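Local atomic coordinates of binding domain (Hc) of Paraclostridial Mosquitocidal Protein 1 (Paraclostridium bifermentans, PDB entry 6HOX), a protein that targets host nerve cells, serving as the receptor-binding part of a botulinum-like neurotoxin that specifically affects Anopheles mosquitoes. Residues I266-L271 against K429-N434; Y308-D313 against V438-G443. One frame throughout, in Å; residues are numbered along the deposited sequence. Where two conformers were deposited one is given.

Contact 1 (I266-L271 against K429-N434); sequences INQAIL and KHTKTN
With chi1 at -171° in Asn267 and -179° in Gln268, both side chains swing CG to the side away from their backbone N, so that the two amides reach Lys432 and Asn434. The Asn267 amide is fixed at both ends. Asn267 ND2 gives a nearly straight bond to Lys432 O (2.9 Å), which lies in the plane of the amide although the donor stands above the carbonyl plane. Asn267 OD1 meanwhile turns back to accept from Ala269 N at 2.9 Å. Next along the chain, Gln268 bonds twice to Asn434: its backbone N donates to Asn434 O (3.0 Å), and its OE1 accepts from Asn434 ND2 (2.9 Å). The two side chains run alongside each other with their amide planes 85° apart. Tyr436 OH holds Gln268 NE2, and Gln384 NE2 holds Asn434 OD1, so each amide has a second partner. Thr431 adds apolar packing, laying CG2 against Ala269 CA at 3.4 Å, while its OG1 bonds to Leu427 O. The arrangement is an Asx turn within a type I beta turn, which docks the exit of strand 263-267 onto helix 427-432 and the residues following it in the C-terminal beta-trefoil subdomain.

Contact 2 (Y308-D313 against V438-G443); sequences YHKGSD and VSEDEG
The hydroxyl of Tyr308 is gripped from two directions along the C-terminal tail: Asp441 N donates to Tyr308 OH at 3.0 Å in a nearly straight bond, and Trp444 O is its other hydrogen-bonding partner. Both segments are loops of the beta-trefoil subdomain: 308-313 links strand 302-305 to strand 316-320, while the loop 438-443 leads out of strand 435-438. Behind that hydroxyl, the phenol ring rests against Glu440. Glu440 CG sits over one face, 4.1 Å from the centroid of the Tyr308 ring, in a CH-pi contact, and the carboxylate continues the stack with its plane turned only 27° from that of the ring. Val438 CG1 approaches the ring edge near its plane, and the Trp444 ring meets Tyr308 edge-to-face.

A chi1 of -175° carries Glu440 CG away from its own backbone N and across the tyrosine ring, which presents the carboxylate to Lys310. The lysine chain bends at chi3 (140°) and crosses the glutamate at about a right angle, and the resulting salt bridge, between two exposed residues, borders the aromatic contact. The residue that donates to the tyrosine also shapes its own loop: Asp441 OD2 accepts from Gly443 N at 2.8 Å, forming an Asx turn, and also makes a salt bridge with Arg220 and a hydrogen bond with Asn164. The loop is thereby tied to the lectin-like subdomain. In the salt bridge itself, Lys310 NZ meets the syn lone pair of Glu440 OE2 at 2.9 Å, with a weak second bond to Glu440 OE1.

Followed from the N terminus, the chain passes 266-271, then 308-313, and only much later 429-434 and 438-443, so the two contacts cross: contact 2 opens inside the loop that contact 1 closes and ends beyond it. Their centres are about 19 Å apart, and the connection runs through antiparallel strands 263-267 and 435-438, where Ile266 CD1 of contact 1 packs on Val438 CG2 of contact 2 at 3.4 Å. As a worked example of fold closure, the late part of the trefoil is fastened twice to earlier parts of the subdomain: just before strand 435-438 to the turn after strand 263-267, and just after it to the loop between strands 302-305 and 316-320.

Contact 1 (I266-L271 against K429-N434)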
loop_
_atom_site.group_PDB
_atom_site.type_symbol
_atom_site.label_atom_id
_atom_site.label_comp_id
_atom_site.label_asym_id
_atom_site.label_seq_id
_atom_site.Cartn_x
_atom_site.Cartn_y
_atom_site.Cartn_z
ATOM N N ILE A 266 -8.962 -11.500 -4.604
ATOM C CA ILE A 266 -8.455 -12.241 -3.455
ATOM C C ILE A 266 -9.300 -11.943 -2.212
ATOM O O ILE A 266 -9.680 -10.805 -1.939
ATOM C CB ILE A 266 -6.980 -11.873 -3.213
ATOM C CG1 ILE A 266 -6.103 -12.349 -4.372
ATOM C CG2 ILE A 266 -6.509 -12.399 -1.867
ATOM C CD1 ILE A 266 -4.706 -11.771 -4.371
ATOM N N ASN A 267 -9.537 -12.994 -1.429
ATOM C CA ASN A 267 -10.202 -12.887 -0.158
ATOM C C ASN A 267 -9.146 -12.710 0.925
ATOM O O ASN A 267 -8.154 -13.425 0.934
ATOM C CB ASN A 267 -11.052 -14.113 0.164
ATOM C CG ASN A 267 -11.908 -13.887 1.389
ATOM O OD1 ASN A 267 -11.458 -14.085 2.513
ATOM N ND2 ASN A 267 -13.138 -13.453 1.183
ATOM N N GLN A 268 -9.389 -11.764 1.840
ATOM C CA GLN A 268 -8.390 -11.394 2.829
ATOM C C GLN A 268 -8.014 -12.605 3.690
ATOM O O GLN A 268 -6.891 -12.691 4.151
ATOM C CB GLN A 268 -8.866 -10.222 3.680
ATOM C CG GLN A 268 -7.840 -9.773 4.713
ATOM C CD GLN A 268 -8.347 -8.579 5.470
ATOM O OE1 GLN A 268 -9.299 -8.676 6.242
ATOM N NE2 GLN A 268 -7.778 -7.421 5.172
ATOM N N ALA A 269 -8.940 -13.546 3.886
ATOM C CA ALA A 269 -8.714 -14.667 4.784
ATOM C C ALA A 269 -7.726 -15.673 4.180
ATOM O O ALA A 269 -7.128 -16.404 4.920
ATOM C CB ALA A 269 -10.030 -15.321 5.162
ATOM N N ILE A 270 -7.549 -15.692 2.851
ATOM C CA ILE A 270 -6.633 -16.622 2.174
ATOM C C ILE A 270 -5.916 -15.870 1.066
ATOM O O ILE A 270 -6.312 -15.945 -0.094
ATOM C CB ILE A 270 -7.374 -17.843 1.588
ATOM C CG1 ILE A 270 -8.246 -18.534 2.632
ATOM C CG2 ILE A 270 -6.412 -18.831 0.951
ATOM C CD1 ILE A 270 -9.662 -18.028 2.624
ATOM N N LEU A 271 -4.845 -15.167 1.433
ATOM C CA LEU A 271 -4.170 -14.258 0.512
ATOM C C LEU A 271 -3.592 -15.011 -0.690
ATOM O O LEU A 271 -3.670 -14.523 -1.808
ATOM C CB LEU A 271 -3.073 -13.518 1.277
ATOM C CG LEU A 271 -3.593 -12.515 2.301
ATOM C CD1 LEU A 271 -2.453 -12.016 3.175
ATOM C CD2 LEU A 271 -4.298 -11.362 1.605
ATOM N N LYS A 429 -14.615 -13.306 10.760
ATOM C CA LYS A 429 -15.749 -13.086 9.876
ATOM C C LYS A 429 -15.551 -11.781 9.113
ATOM O O LYS A 429 -15.805 -11.748 7.925
ATOM C CB LYS A 429 -17.056 -13.078 10.666
ATOM C CG LYS A 429 -17.454 -14.448 11.178
ATOM C CD LYS A 429 -18.753 -14.447 11.925
ATOM C CE LYS A 429 -18.756 -15.387 13.114
ATOM N NZ LYS A 429 -18.231 -16.726 12.771
ATOM N N HIS A 430 -15.119 -10.726 9.815
ATOM C CA HIS A 430 -14.716 -9.472 9.160
ATOM C C HIS A 430 -13.717 -9.804 8.046
ATOM O O HIS A 430 -13.906 -9.365 6.925
ATOM C CB HIS A 430 -14.159 -8.417 10.140
ATOM C CG HIS A 430 -15.179 -7.490 10.723
ATOM N ND1 HIS A 430 -14.994 -6.854 11.939
ATOM C CD2 HIS A 430 -16.402 -7.109 10.290
ATOM C CE1 HIS A 430 -16.053 -6.123 12.227
ATOM N NE2 HIS A 430 -16.932 -6.258 11.228
ATOM N N THR A 431 -12.688 -10.610 8.355
ATOM C CA THR A 431 -11.621 -10.985 7.417
ATOM C C THR A 431 -12.211 -11.651 6.153
ATOM O O THR A 431 -11.795 -11.321 5.044
ATOM C CB THR A 431 -10.560 -11.842 8.136
ATOM O OG1 THR A 431 -9.909 -11.067 9.148
ATOM C CG2 THR A 431 -9.476 -12.363 7.227
ATOM N N LYS A 432 -13.182 -12.568 6.322
ATOM C CA LYS A 432 -13.816 -13.306 5.216
ATOM C C LYS A 432 -14.685 -12.416 4.311
ATOM O O LYS A 432 -15.089 -12.874 3.214
ATOM C CB LYS A 432 -14.771 -14.391 5.725
ATOM C CG LYS A 432 -14.146 -15.520 6.520
ATOM C CD LYS A 432 -15.010 -16.754 6.583
ATOM C CE LYS A 432 -16.261 -16.598 7.417
ATOM N NZ LYS A 432 -17.333 -17.509 6.932
ATOM N N THR A 433 -15.022 -11.205 4.763
ATOM C CA THR A 433 -15.885 -10.275 4.012
ATOM C C THR A 433 -15.082 -9.141 3.352
ATOM O O THR A 433 -15.662 -8.282 2.694
ATOM C CB THR A 433 -17.005 -9.705 4.893
ATOM O OG1 THR A 433 -16.440 -8.986 5.992
ATOM C CG2 THR A 433 -17.924 -10.787 5.421
ATOM N N ASN A 434 -13.753 -9.188 3.460
ATOM C CA ASN A 434 -12.877 -8.179 2.861
ATOM C C ASN A 434 -12.238 -8.764 1.607
ATOM O O ASN A 434 -11.713 -9.864 1.643
ATOM C CB ASN A 434 -11.789 -7.722 3.828
ATOM C CG ASN A 434 -12.324 -6.907 4.984
ATOM O OD1 ASN A 434 -13.276 -6.150 4.829
ATOM N ND2 ASN A 434 -11.673 -7.010 6.129
#

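Contact 2 (Y308-D313 against V438-G443)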
loop_
_atom_site.group_PDB
_atom_site.type_symbol
_atom_site.label_atom_id
_atom_site.label_comp_id
_atom_site.label_asym_id
_atom_site.label_seq_id
_atom_site.Cartn_x
_atom_site.Cartn_y
_atom_site.Cartn_z
ATOM N N TYR A 308 -0.437 -13.842 -8.460
ATOM C CA TYR A 308 -0.687 -13.879 -9.910
ATOM C C TYR A 308 -1.011 -15.316 -10.384
ATOM O O TYR A 308 -1.770 -15.492 -11.347
ATOM C CB TYR A 308 0.510 -13.346 -10.703
ATOM C CG TYR A 308 1.136 -12.026 -10.291
ATOM C CD1 TYR A 308 0.427 -11.009 -9.663
ATOM C CD2 TYR A 308 2.465 -11.774 -10.598
ATOM C CE1 TYR A 308 1.037 -9.806 -9.311
ATOM C CE2 TYR A 308 3.082 -10.577 -10.271
ATOM C CZ TYR A 308 2.365 -9.578 -9.639
ATOM O OH TYR A 308 2.998 -8.409 -9.333
ATOM N N HIS A 309 -0.389 -16.326 -9.754
ATOM C CA HIS A 309 -0.562 -17.777 -10.054
ATOM C C HIS A 309 -0.349 -18.060 -11.547
ATOM O O HIS A 309 -1.164 -18.729 -12.186
ATOM C CB HIS A 309 -1.937 -18.279 -9.594
ATOM C CG HIS A 309 -2.250 -17.957 -8.170
ATOM N ND1 HIS A 309 -1.779 -18.712 -7.126
ATOM C CD2 HIS A 309 -2.944 -16.931 -7.620
ATOM C CE1 HIS A 309 -2.202 -18.194 -5.992
ATOM N NE2 HIS A 309 -2.912 -17.091 -6.269
ATOM N N LYS A 310 0.755 -17.551 -12.098
ATOM C CA LYS A 310 1.047 -17.711 -13.522
ATOM C C LYS A 310 1.221 -19.201 -13.834
ATOM O O LYS A 310 1.722 -19.965 -13.020
ATOM C CB LYS A 310 2.259 -16.859 -13.902
ATOM C CG LYS A 310 2.020 -15.367 -13.723
ATOM C CD LYS A 310 2.922 -14.480 -14.545
ATOM C CE LYS A 310 2.198 -13.282 -15.122
ATOM N NZ LYS A 310 3.119 -12.431 -15.913
ATOM N N GLY A 311 0.738 -19.605 -15.009
ATOM C CA GLY A 311 0.669 -21.005 -15.400
ATOM C C GLY A 311 -0.431 -21.776 -14.679
ATOM O O GLY A 311 -0.248 -22.953 -14.384
ATOM N N SER A 312 -1.573 -21.123 -14.409
ATOM C CA SER A 312 -2.733 -21.758 -13.773
ATOM C C SER A 312 -4.051 -21.217 -14.349
ATOM O O SER A 312 -4.081 -20.218 -15.102
ATOM C CB SER A 312 -2.716 -21.553 -12.298
ATOM O OG SER A 312 -3.475 -20.392 -11.972
ATOM N N ASP A 313 -5.151 -21.848 -13.906
ATOM C CA ASP A 313 -6.510 -21.549 -14.387
ATOM C C ASP A 313 -7.136 -20.402 -13.577
ATOM O O ASP A 313 -8.365 -20.213 -13.662
ATOM C CB ASP A 313 -7.412 -22.793 -14.354
ATOM C CG ASP A 313 -7.810 -23.272 -12.963
ATOM O OD1 ASP A 313 -7.307 -22.713 -11.984
ATOM O OD2 ASP A 313 -8.627 -24.215 -12.870
ATOM N N VAL A 438 -5.897 -7.085 -7.183
ATOM C CA VAL A 438 -4.455 -6.998 -7.434
ATOM C C VAL A 438 -4.201 -6.979 -8.944
ATOM O O VAL A 438 -4.701 -7.837 -9.653
ATOM C CB VAL A 438 -3.683 -8.198 -6.839
ATOM C CG1 VAL A 438 -2.178 -7.952 -6.875
ATOM C CG2 VAL A 438 -4.113 -8.546 -5.432
ATOM N N SER A 439 -3.316 -6.081 -9.375
ATOM C CA SER A 439 -2.774 -5.980 -10.723
ATOM C C SER A 439 -1.280 -6.312 -10.651
ATOM O O SER A 439 -0.637 -6.059 -9.620
ATOM C CB SER A 439 -2.989 -4.589 -11.277
ATOM O OG SER A 439 -2.621 -3.599 -10.302
ATOM N N GLU A 440 -0.738 -6.908 -11.722
ATOM C CA GLU A 440 0.685 -7.205 -11.823
ATOM C C GLU A 440 1.481 -5.895 -11.751
ATOM O O GLU A 440 1.100 -4.895 -12.340
ATOM C CB GLU A 440 0.943 -7.968 -13.125
ATOM C CG GLU A 440 2.374 -8.440 -13.290
ATOM C CD GLU A 440 2.553 -9.708 -14.117
ATOM O OE1 GLU A 440 1.532 -10.228 -14.650
ATOM O OE2 GLU A 440 3.716 -10.184 -14.218
ATOM N N ASP A 441 2.590 -5.916 -11.013
ATOM C CA ASP A 441 3.478 -4.772 -10.851
ATOM C C ASP A 441 4.920 -5.290 -10.812
ATOM O O ASP A 441 5.222 -6.324 -10.240
ATOM C CB ASP A 441 3.150 -3.976 -9.572
ATOM C CG ASP A 441 4.048 -2.769 -9.342
ATOM O OD1 ASP A 441 3.833 -1.754 -10.016
ATOM O OD2 ASP A 441 4.966 -2.858 -8.507
ATOM N N GLU A 442 5.820 -4.523 -11.407
ATOM C CA GLU A 442 7.240 -4.851 -11.482
ATOM C C GLU A 442 7.821 -5.087 -10.083
ATOM O O GLU A 442 8.792 -5.828 -9.914
ATOM C CB GLU A 442 7.942 -3.699 -12.208
ATOM C CG GLU A 442 9.420 -3.922 -12.414
ATOM C CD GLU A 442 10.146 -2.747 -13.042
ATOM O OE1 GLU A 442 9.471 -1.829 -13.573
ATOM O OE2 GLU A 442 11.380 -2.743 -12.975
ATOM N N GLY A 443 7.249 -4.444 -9.060
ATOM C CA GLY A 443 7.771 -4.543 -7.689
ATOM C C GLY A 443 7.312 -5.782 -6.930
ATOM O O GLY A 443 7.600 -5.930 -5.756
#